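Local atomic coordinates of thioredoxin-like protein (Parabacteroides distasonis, PDB entry 4FO5), a protein that adopts a thioredoxin-like fold of the AhpC/TSA family and is probably related to thiol oxidoreductases, although its own activity is not established. Residues E46-N51 with T81-I86; L37-A42 with Y109-G114. One frame throughout, in Å; residues are numbered along the deposited sequence.

Contact 1 of 2, residues E46-N51 with T81-I86; sequences ESRARN and TETVKI
Arg48 and Thr83 mark the closest approach of two helical backbones, with Arg48 CA and Thr83 CA 8.8 Å apart. Both segments are regular helix, held by i to i+4 bonds such as Asn51 N to Ser47 O (2.9 Å) and Ile86 N to Glu82 O (2.8 Å), and they run in roughly the same direction. No hydrogen bond joins the two segments; a single long arginine spans the gap. Its CG stands anti to the backbone N (chi1 -169°), and the chain continues extended to NE, which carries the guanidinium all the way to the other helix. There the CG2 methyl of Thr83 lies over one face of the flat group, offset toward its rim, and comes within 3.4 Å of Arg48 NE and 3.6 Å of Arg48 CZ. Ile86 meets the same group differently: its CG2 sits at the edge, in the plane, 3.5 Å from Arg48 NH2. One methyl on a face and another at the edge confine the guanidinium, while its charge is answered by Asp87, the last residue of helix 77-87, whose carboxylate forms a salt bridge with Arg48 NE. The carbonyl end of that helix may add to the attraction. Threonine suits its place because its two branches divide the work: with chi1 at -56°, OG1 bonds back to the carbonyl of Ile79 in its own helix, and CG2 is turned to the arginine. Helices 45-58 and 77-87 are the connections of successive beta-alpha-beta units, which link strand 34-40 to strand 66-72 and then to strand 94-96. They lie side by side on one face of the sheet, where Trp40 of strand 34-40 touches both Arg48 and Thr83.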
ATOM      1  N   GLU A  46     -12.689   8.427  -1.380  1.00 39.77           N
ATOM      2  CA  GLU A  46     -12.823   6.987  -1.154  1.00 37.81           C
ATOM      3  C   GLU A  46     -11.485   6.344  -0.781  1.00 38.84           C
ATOM      4  O   GLU A  46     -11.444   5.558   0.168  1.00 36.59           O
ATOM      5  CB  GLU A  46     -13.429   6.294  -2.384  1.00 40.46           C
ATOM      6  CG  GLU A  46     -14.854   6.744  -2.727  1.00 52.44           C
ATOM      7  CD  GLU A  46     -15.045   8.045  -3.492  1.00 74.85           C
ATOM      8  OE1 GLU A  46     -14.032   8.713  -3.807  1.00 62.81           O
ATOM      9  OE2 GLU A  46     -16.216   8.413  -3.755  1.00 67.73           O
ATOM     10  N   SER A  47     -10.393   6.664  -1.515  1.00 35.79           N
ATOM     11  CA  SER A  47      -9.062   6.104  -1.232  1.00 32.77           C
ATOM     12  C   SER A  47      -8.601   6.566   0.149  1.00 36.08           C
ATOM     13  O   SER A  47      -8.057   5.789   0.927  1.00 34.29           O
ATOM     14  CB  SER A  47      -8.059   6.530  -2.311  1.00 34.99           C
ATOM     15  OG  SER A  47      -7.707   7.907  -2.216  1.00 36.65           O
ATOM     16  N   ARG A  48      -8.875   7.828   0.476  1.00 34.44           N
ATOM     17  CA  ARG A  48      -8.512   8.385   1.771  1.00 33.03           C
ATOM     18  C   ARG A  48      -9.223   7.642   2.903  1.00 36.12           C
ATOM     19  O   ARG A  48      -8.578   7.306   3.889  1.00 35.77           O
ATOM     20  CB  ARG A  48      -8.831   9.877   1.804  1.00 34.49           C
ATOM     21  CG  ARG A  48      -8.237  10.557   3.019  1.00 36.62           C
ATOM     22  CD  ARG A  48      -8.616  11.998   3.075  1.00 41.84           C
ATOM     23  NE  ARG A  48      -8.390  12.544   4.407  1.00 49.23           N
ATOM     24  CZ  ARG A  48      -8.579  13.817   4.736  1.00 64.74           C
ATOM     25  NH1 ARG A  48      -9.000  14.687   3.827  1.00 58.18           N
ATOM     26  NH2 ARG A  48      -8.338  14.231   5.971  1.00 51.44           N
ATOM     27  N   ALA A  49     -10.536   7.367   2.776  1.00 33.92           N
ATOM     28  CA  ALA A  49     -11.255   6.637   3.835  1.00 32.40           C
ATOM     29  C   ALA A  49     -10.773   5.182   3.933  1.00 33.28           C
ATOM     30  O   ALA A  49     -10.636   4.686   5.039  1.00 32.67           O
ATOM     31  CB  ALA A  49     -12.757   6.678   3.600  1.00 33.99           C
ATOM     32  N   ARG A  50     -10.488   4.504   2.802  1.00 31.77           N
ATOM     33  CA  ARG A  50      -9.964   3.121   2.831  1.00 30.90           C
ATOM     34  C   ARG A  50      -8.614   3.060   3.514  1.00 33.13           C
ATOM     35  O   ARG A  50      -8.320   2.112   4.246  1.00 30.75           O
ATOM     36  CB  ARG A  50      -9.811   2.547   1.409  1.00 34.86           C
ATOM     37  CG  ARG A  50     -11.127   2.245   0.712  1.00 44.19           C
ATOM     38  CD  ARG A  50     -10.914   1.377  -0.538  1.00 50.57           C
ATOM     39  NE  ARG A  50      -9.988   1.969  -1.517  1.00 45.57           N
ATOM     40  CZ  ARG A  50     -10.332   2.859  -2.444  1.00 62.46           C
ATOM     41  NH1 ARG A  50     -11.586   3.300  -2.524  1.00 52.77           N
ATOM     42  NH2 ARG A  50      -9.423   3.331  -3.287  1.00 47.56           N
ATOM     43  N   ASN A  51      -7.794   4.099   3.298  1.00 31.01           N
ATOM     44  CA  ASN A  51      -6.470   4.204   3.898  1.00 29.44           C
ATOM     45  C   ASN A  51      -6.539   4.180   5.438  1.00 34.18           C
ATOM     46  O   ASN A  51      -5.800   3.424   6.066  1.00 33.39           O
ATOM     47  CB  ASN A  51      -5.773   5.473   3.429  1.00 27.37           C
ATOM     48  CG  ASN A  51      -4.315   5.468   3.793  1.00 42.38           C
ATOM     49  OD1 ASN A  51      -3.652   4.441   3.718  1.00 34.79           O
ATOM     50  ND2 ASN A  51      -3.793   6.598   4.222  1.00 34.88           N
ATOM     51  N   THR A  81       1.166  15.792   4.458  1.00 48.63           N
ATOM     52  CA  THR A  81       1.486  16.014   5.866  1.00 49.56           C
ATOM     53  C   THR A  81       0.230  16.353   6.682  1.00 54.51           C
ATOM     54  O   THR A  81      -0.034  15.675   7.676  1.00 53.99           O
ATOM     55  CB  THR A  81       2.593  17.080   5.967  1.00 58.75           C
ATOM     56  OG1 THR A  81       3.816  16.432   5.610  1.00 57.88           O
ATOM     57  CG2 THR A  81       2.728  17.683   7.358  1.00 59.34           C
ATOM     58  N   GLU A  82      -0.540  17.358   6.251  1.00 52.51           N
ATOM     59  CA  GLU A  82      -1.771  17.818   6.908  1.00 53.38           C
ATOM     60  C   GLU A  82      -2.820  16.692   6.983  1.00 52.74           C
ATOM     61  O   GLU A  82      -3.407  16.486   8.047  1.00 51.60           O
ATOM     62  CB  GLU A  82      -2.327  19.029   6.133  1.00 57.74           C
ATOM     63  CG  GLU A  82      -3.356  19.865   6.861  1.00 74.23           C
ATOM     64  CD  GLU A  82      -3.946  20.974   6.012  1.00104.81           C
ATOM     65  OE1 GLU A  82      -4.488  20.669   4.924  1.00 99.41           O
ATOM     66  OE2 GLU A  82      -3.878  22.150   6.442  1.00105.21           O
ATOM     67  N   THR A  83      -3.016  15.942   5.865  1.00 46.52           N
ATOM     68  CA  THR A  83      -3.987  14.845   5.750  1.00 43.61           C
ATOM     69  C   THR A  83      -3.658  13.703   6.728  1.00 44.74           C
ATOM     70  O   THR A  83      -4.537  13.261   7.462  1.00 42.21           O
ATOM     71  CB  THR A  83      -4.074  14.337   4.289  1.00 48.25           C
ATOM     72  OG1 THR A  83      -4.390  15.432   3.425  1.00 52.16           O
ATOM     73  CG2 THR A  83      -5.126  13.280   4.107  1.00 44.41           C
ATOM     74  N   VAL A  84      -2.396  13.240   6.742  1.00 42.08           N
ATOM     75  CA  VAL A  84      -1.940  12.145   7.604  1.00 41.24           C
ATOM     76  C   VAL A  84      -2.084  12.562   9.097  1.00 45.96           C
ATOM     77  O   VAL A  84      -2.490  11.737   9.923  1.00 45.17           O
ATOM     78  CB  VAL A  84      -0.504  11.725   7.189  1.00 45.90           C
ATOM     79  CG1 VAL A  84       0.112  10.775   8.194  1.00 46.35           C
ATOM     80  CG2 VAL A  84      -0.529  11.071   5.810  1.00 43.82           C
ATOM     81  N   LYS A  85      -1.859  13.862   9.403  1.00 43.77           N
ATOM     82  CA  LYS A  85      -2.026  14.435  10.740  1.00 44.70           C
ATOM     83  C   LYS A  85      -3.523  14.428  11.110  1.00 50.07           C
ATOM     84  O   LYS A  85      -3.877  13.890  12.161  1.00 50.25           O
ATOM     85  CB  LYS A  85      -1.425  15.852  10.798  1.00 49.73           C
ATOM     86  CG  LYS A  85      -1.421  16.495  12.190  1.00 65.23           C
ATOM     87  N   ILE A  86      -4.400  14.938  10.221  1.00 47.50           N
ATOM     88  CA  ILE A  86      -5.868  14.967  10.437  1.00 49.01           C
ATOM     89  C   ILE A  86      -6.447  13.541  10.628  1.00 50.81           C
ATOM     90  O   ILE A  86      -7.287  13.332  11.515  1.00 50.98           O
ATOM     91  CB  ILE A  86      -6.595  15.713   9.277  1.00 53.51           C
ATOM     92  CG1 ILE A  86      -6.365  17.241   9.378  1.00 57.45           C
ATOM     93  CG2 ILE A  86      -8.108  15.401   9.248  1.00 55.28           C
ATOM     94  CD1 ILE A  86      -6.440  18.006   8.037  1.00 64.33           C
TER

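Contact 2 of 2, residues L37-A42 with Y109-G114; sequences LNFWAA and YDLRKG
Tyr109 and Leu111 add to the hydrophobic core on one face of the central sheet of this thioredoxin-like fold, packing onto Leu37 and Phe39 of strand 34-40. Being two positions apart on the strand, Leu37 and Phe39 both point to this side, while Trp40 points away. Phe39 has CG anti to its carbonyl carbon (chi1 -64°), which turns its ring toward the loop; Leu111 and Tyr109 meet that ring from the same side. Its outer end, CE2 and CZ, lies over one face of the Tyr109 ring, with Phe39 CE2 3.6 Å from Tyr109 CG. The two rings meet obliquely, their planes at 42° and their centroids 4.9 Å apart. Leu111 CD1 is 3.6 Å from Phe39 CD1 and Leu111 CD2 3.8 Å from Phe39 CG. The forked leucine thus spreads its two methyls across the root of the ring, while the flat tyrosine meets the far end. The side chains of Leu37 and Tyr109 run toward each other, and Leu37 CD2 meets the outer part of the tyrosine ring obliquely, on the side where Phe39 also lies, 3.4 Å from Tyr109 OH and 3.5 Å from Tyr109 CE1. The polar partner of this buried hydroxyl is the carbonyl of Pro14. Asp110 takes positive phi (51°) as the C-prime residue of a Schellman motif, which ends the helix and turns the chain into the short 3-10 segment 111-113. Its carboxylate forms a salt bridge with Arg112, Arg112 NH1 to Asp110 OD1 measuring 2.8 Å. The loop joins helix 104-108 to strand 117-120, which pairs antiparallel with strand 34-40. Phe118 of that strand touches Leu37, Phe39 and Tyr109; Ile71, on strand 66-72 at the other flank of strand 34-40, touches both Leu37 and Phe39.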
ATOM      1  N   LEU A  37       0.405  -2.975   0.381  1.00 25.56           N
ATOM      2  CA  LEU A  37       0.740  -1.827  -0.450  1.00 26.23           C
ATOM      3  C   LEU A  37      -0.544  -1.110  -0.799  1.00 30.94           C
ATOM      4  O   LEU A  37      -1.400  -1.714  -1.419  1.00 31.89           O
ATOM      5  CB  LEU A  37       1.486  -2.274  -1.718  1.00 25.93           C
ATOM      6  CG  LEU A  37       1.804  -1.186  -2.721  1.00 29.89           C
ATOM      7  CD1 LEU A  37       2.810  -0.188  -2.134  1.00 30.74           C
ATOM      8  CD2 LEU A  37       2.392  -1.793  -3.961  1.00 29.97           C
ATOM      9  N   ASN A  38      -0.705   0.147  -0.374  1.00 27.03           N
ATOM     10  CA  ASN A  38      -1.922   0.875  -0.652  1.00 28.17           C
ATOM     11  C   ASN A  38      -1.651   2.244  -1.294  1.00 32.71           C
ATOM     12  O   ASN A  38      -0.774   2.967  -0.855  1.00 35.22           O
ATOM     13  CB  ASN A  38      -2.737   1.033   0.624  1.00 28.52           C
ATOM     14  CG  ASN A  38      -4.058   1.666   0.373  1.00 39.00           C
ATOM     15  OD1 ASN A  38      -4.891   1.127  -0.344  1.00 35.11           O
ATOM     16  ND2 ASN A  38      -4.288   2.824   0.975  1.00 31.91           N
ATOM     17  N   PHE A  39      -2.383   2.566  -2.360  1.00 26.90           N
ATOM     18  CA  PHE A  39      -2.286   3.847  -3.059  1.00 26.56           C
ATOM     19  C   PHE A  39      -3.514   4.639  -2.774  1.00 31.37           C
ATOM     20  O   PHE A  39      -4.626   4.111  -2.842  1.00 30.90           O
ATOM     21  CB  PHE A  39      -2.111   3.646  -4.577  1.00 29.32           C
ATOM     22  CG  PHE A  39      -0.812   2.960  -4.922  1.00 29.72           C
ATOM     23  CD1 PHE A  39       0.370   3.682  -5.009  1.00 31.48           C
ATOM     24  CD2 PHE A  39      -0.754   1.578  -5.070  1.00 30.50           C
ATOM     25  CE1 PHE A  39       1.578   3.047  -5.324  1.00 33.52           C
ATOM     26  CE2 PHE A  39       0.445   0.945  -5.398  1.00 33.00           C
ATOM     27  CZ  PHE A  39       1.604   1.681  -5.512  1.00 32.39           C
ATOM     28  N   TRP A  40      -3.326   5.918  -2.464  1.00 29.86           N
ATOM     29  CA  TRP A  40      -4.411   6.837  -2.164  1.00 31.25           C
ATOM     30  C   TRP A  40      -3.961   8.271  -2.441  1.00 36.93           C
ATOM     31  O   TRP A  40      -2.789   8.511  -2.712  1.00 36.23           O
ATOM     32  CB  TRP A  40      -4.856   6.685  -0.680  1.00 29.01           C
ATOM     33  CG  TRP A  40      -3.821   7.170   0.290  1.00 29.34           C
ATOM     34  CD1 TRP A  40      -2.648   6.558   0.604  1.00 30.70           C
ATOM     35  CD2 TRP A  40      -3.825   8.419   0.998  1.00 30.73           C
ATOM     36  NE1 TRP A  40      -1.934   7.325   1.491  1.00 30.78           N
ATOM     37  CE2 TRP A  40      -2.627   8.483   1.740  1.00 33.48           C
ATOM     38  CE3 TRP A  40      -4.726   9.493   1.072  1.00 33.76           C
ATOM     39  CZ2 TRP A  40      -2.300   9.581   2.552  1.00 34.27           C
ATOM     40  CZ3 TRP A  40      -4.395  10.585   1.872  1.00 36.27           C
ATOM     41  CH2 TRP A  40      -3.205  10.613   2.610  1.00 36.31           C
ATOM     42  N   ALA A  41      -4.892   9.216  -2.349  1.00 34.78           N
ATOM     43  CA  ALA A  41      -4.637  10.652  -2.473  1.00 37.51           C
ATOM     44  C   ALA A  41      -5.753  11.396  -1.770  1.00 43.33           C
ATOM     45  O   ALA A  41      -6.894  10.931  -1.796  1.00 41.90           O
ATOM     46  CB  ALA A  41      -4.551  11.072  -3.933  1.00 40.43           C
ATOM     47  N   ALA A  42      -5.431  12.537  -1.129  1.00 43.38           N
ATOM     48  CA  ALA A  42      -6.417  13.376  -0.442  1.00 46.18           C
ATOM     49  C   ALA A  42      -7.539  13.820  -1.405  1.00 51.97           C
ATOM     50  O   ALA A  42      -8.683  13.935  -0.973  1.00 53.82           O
ATOM     51  CB  ALA A  42      -5.738  14.592   0.173  1.00 49.14           C
ATOM     52  N   TYR A 109       1.825   0.799 -11.585  1.00 40.78           N
ATOM     53  CA  TYR A 109       0.742   0.130 -10.869  1.00 37.47           C
ATOM     54  C   TYR A 109      -0.626   0.336 -11.527  1.00 44.64           C
ATOM     55  O   TYR A 109      -1.639  -0.056 -10.940  1.00 43.42           O
ATOM     56  CB  TYR A 109       0.719   0.558  -9.395  1.00 34.57           C
ATOM     57  CG  TYR A 109       1.677  -0.289  -8.597  1.00 33.17           C
ATOM     58  CD1 TYR A 109       1.269  -1.496  -8.042  1.00 32.47           C
ATOM     59  CD2 TYR A 109       3.026   0.054  -8.497  1.00 34.17           C
ATOM     60  CE1 TYR A 109       2.168  -2.331  -7.387  1.00 31.69           C
ATOM     61  CE2 TYR A 109       3.934  -0.769  -7.834  1.00 33.70           C
ATOM     62  CZ  TYR A 109       3.492  -1.948  -7.259  1.00 34.83           C
ATOM     63  OH  TYR A 109       4.360  -2.754  -6.583  1.00 33.09           O
ATOM     64  N   ASP A 110      -0.643   0.894 -12.767  1.00 44.80           N
ATOM     65  CA  ASP A 110      -1.838   1.153 -13.580  1.00 47.17           C
ATOM     66  C   ASP A 110      -2.883   1.930 -12.753  1.00 48.67           C
ATOM     67  O   ASP A 110      -4.080   1.595 -12.754  1.00 47.70           O
ATOM     68  CB  ASP A 110      -2.398  -0.185 -14.109  1.00 50.51           C
ATOM     69  CG  ASP A 110      -3.311  -0.106 -15.315  1.00 74.39           C
ATOM     70  OD1 ASP A 110      -3.395   0.988 -15.937  1.00 78.74           O
ATOM     71  OD2 ASP A 110      -3.925  -1.141 -15.658  1.00 84.87           O
ATOM     72  N   LEU A 111      -2.414   2.982 -12.041  1.00 43.70           N
ATOM     73  CA  LEU A 111      -3.265   3.774 -11.140  1.00 42.22           C
ATOM     74  C   LEU A 111      -4.237   4.678 -11.875  1.00 47.26           C
ATOM     75  O   LEU A 111      -5.094   5.281 -11.219  1.00 46.93           O
ATOM     76  CB  LEU A 111      -2.446   4.586 -10.118  1.00 40.76           C
ATOM     77  CG  LEU A 111      -1.562   3.805  -9.140  1.00 40.87           C
ATOM     78  CD1 LEU A 111      -0.890   4.760  -8.181  1.00 39.54           C
ATOM     79  CD2 LEU A 111      -2.363   2.747  -8.352  1.00 39.56           C
ATOM     80  N   ARG A 112      -4.167   4.725 -13.229  1.00 46.69           N
ATOM     81  CA  ARG A 112      -5.117   5.482 -14.056  1.00 50.52           C
ATOM     82  C   ARG A 112      -6.493   4.782 -14.009  1.00 55.53           C
ATOM     83  O   ARG A 112      -7.527   5.409 -14.247  1.00 56.94           O
ATOM     84  CB  ARG A 112      -4.610   5.623 -15.512  1.00 54.48           C
ATOM     85  CG  ARG A 112      -4.558   4.314 -16.303  1.00 64.78           C
ATOM     86  CD  ARG A 112      -4.456   4.551 -17.798  1.00 79.05           C
ATOM     87  NE  ARG A 112      -5.248   3.582 -18.562  1.00 89.34           N
ATOM     88  CZ  ARG A 112      -4.824   2.372 -18.922  1.00102.37           C
ATOM     89  NH1 ARG A 112      -3.607   1.958 -18.587  1.00 81.05           N
ATOM     90  NH2 ARG A 112      -5.617   1.565 -19.616  1.00 95.21           N
ATOM     91  N   LYS A 113      -6.477   3.466 -13.690  1.00 51.75           N
ATOM     92  CA  LYS A 113      -7.653   2.610 -13.560  1.00 52.43           C
ATOM     93  C   LYS A 113      -8.270   2.764 -12.153  1.00 55.84           C
ATOM     94  O   LYS A 113      -9.354   2.232 -11.893  1.00 57.42           O
ATOM     95  CB  LYS A 113      -7.296   1.144 -13.864  1.00 53.40           C
ATOM     96  CG  LYS A 113      -7.202   0.858 -15.360  1.00 71.25           C
ATOM     97  CD  LYS A 113      -7.192  -0.633 -15.642  1.00 82.58           C
ATOM     98  CE  LYS A 113      -6.967  -0.934 -17.103  1.00 98.42           C
ATOM     99  NZ  LYS A 113      -6.577  -2.354 -17.320  1.00107.21           N
ATOM    100  N   GLY A 114      -7.599   3.529 -11.296  1.00 48.83           N
ATOM    101  CA  GLY A 114      -8.053   3.827  -9.944  1.00 46.94           C
ATOM    102  C   GLY A 114      -7.083   3.409  -8.859  1.00 47.12           C
ATOM    103  O   GLY A 114      -6.225   2.544  -9.071  1.00 45.34           O
TER

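In the fold
Contacts 1 and 2 lie on the two faces of one mixed five-stranded sheet, their centres about 13 Å apart. Along the chain, contact 1 is nested within the loop that contact 2 closes: strand 34-40 comes first, then helices 45-58 and 77-87, and finally loop 109-114. Strand and following helix are tied directly, Ser47 OG accepting a hydrogen bond from Ala41 N at 3.1 Å, with a weaker bond between Asn51 and Asn38. This strand-to-helix turn is where thioredoxins carry their CXXC motif; here Asp44 and Ser47 probably occupy the two cysteine positions, so the usual dithiol chemistry at this site is unlikely.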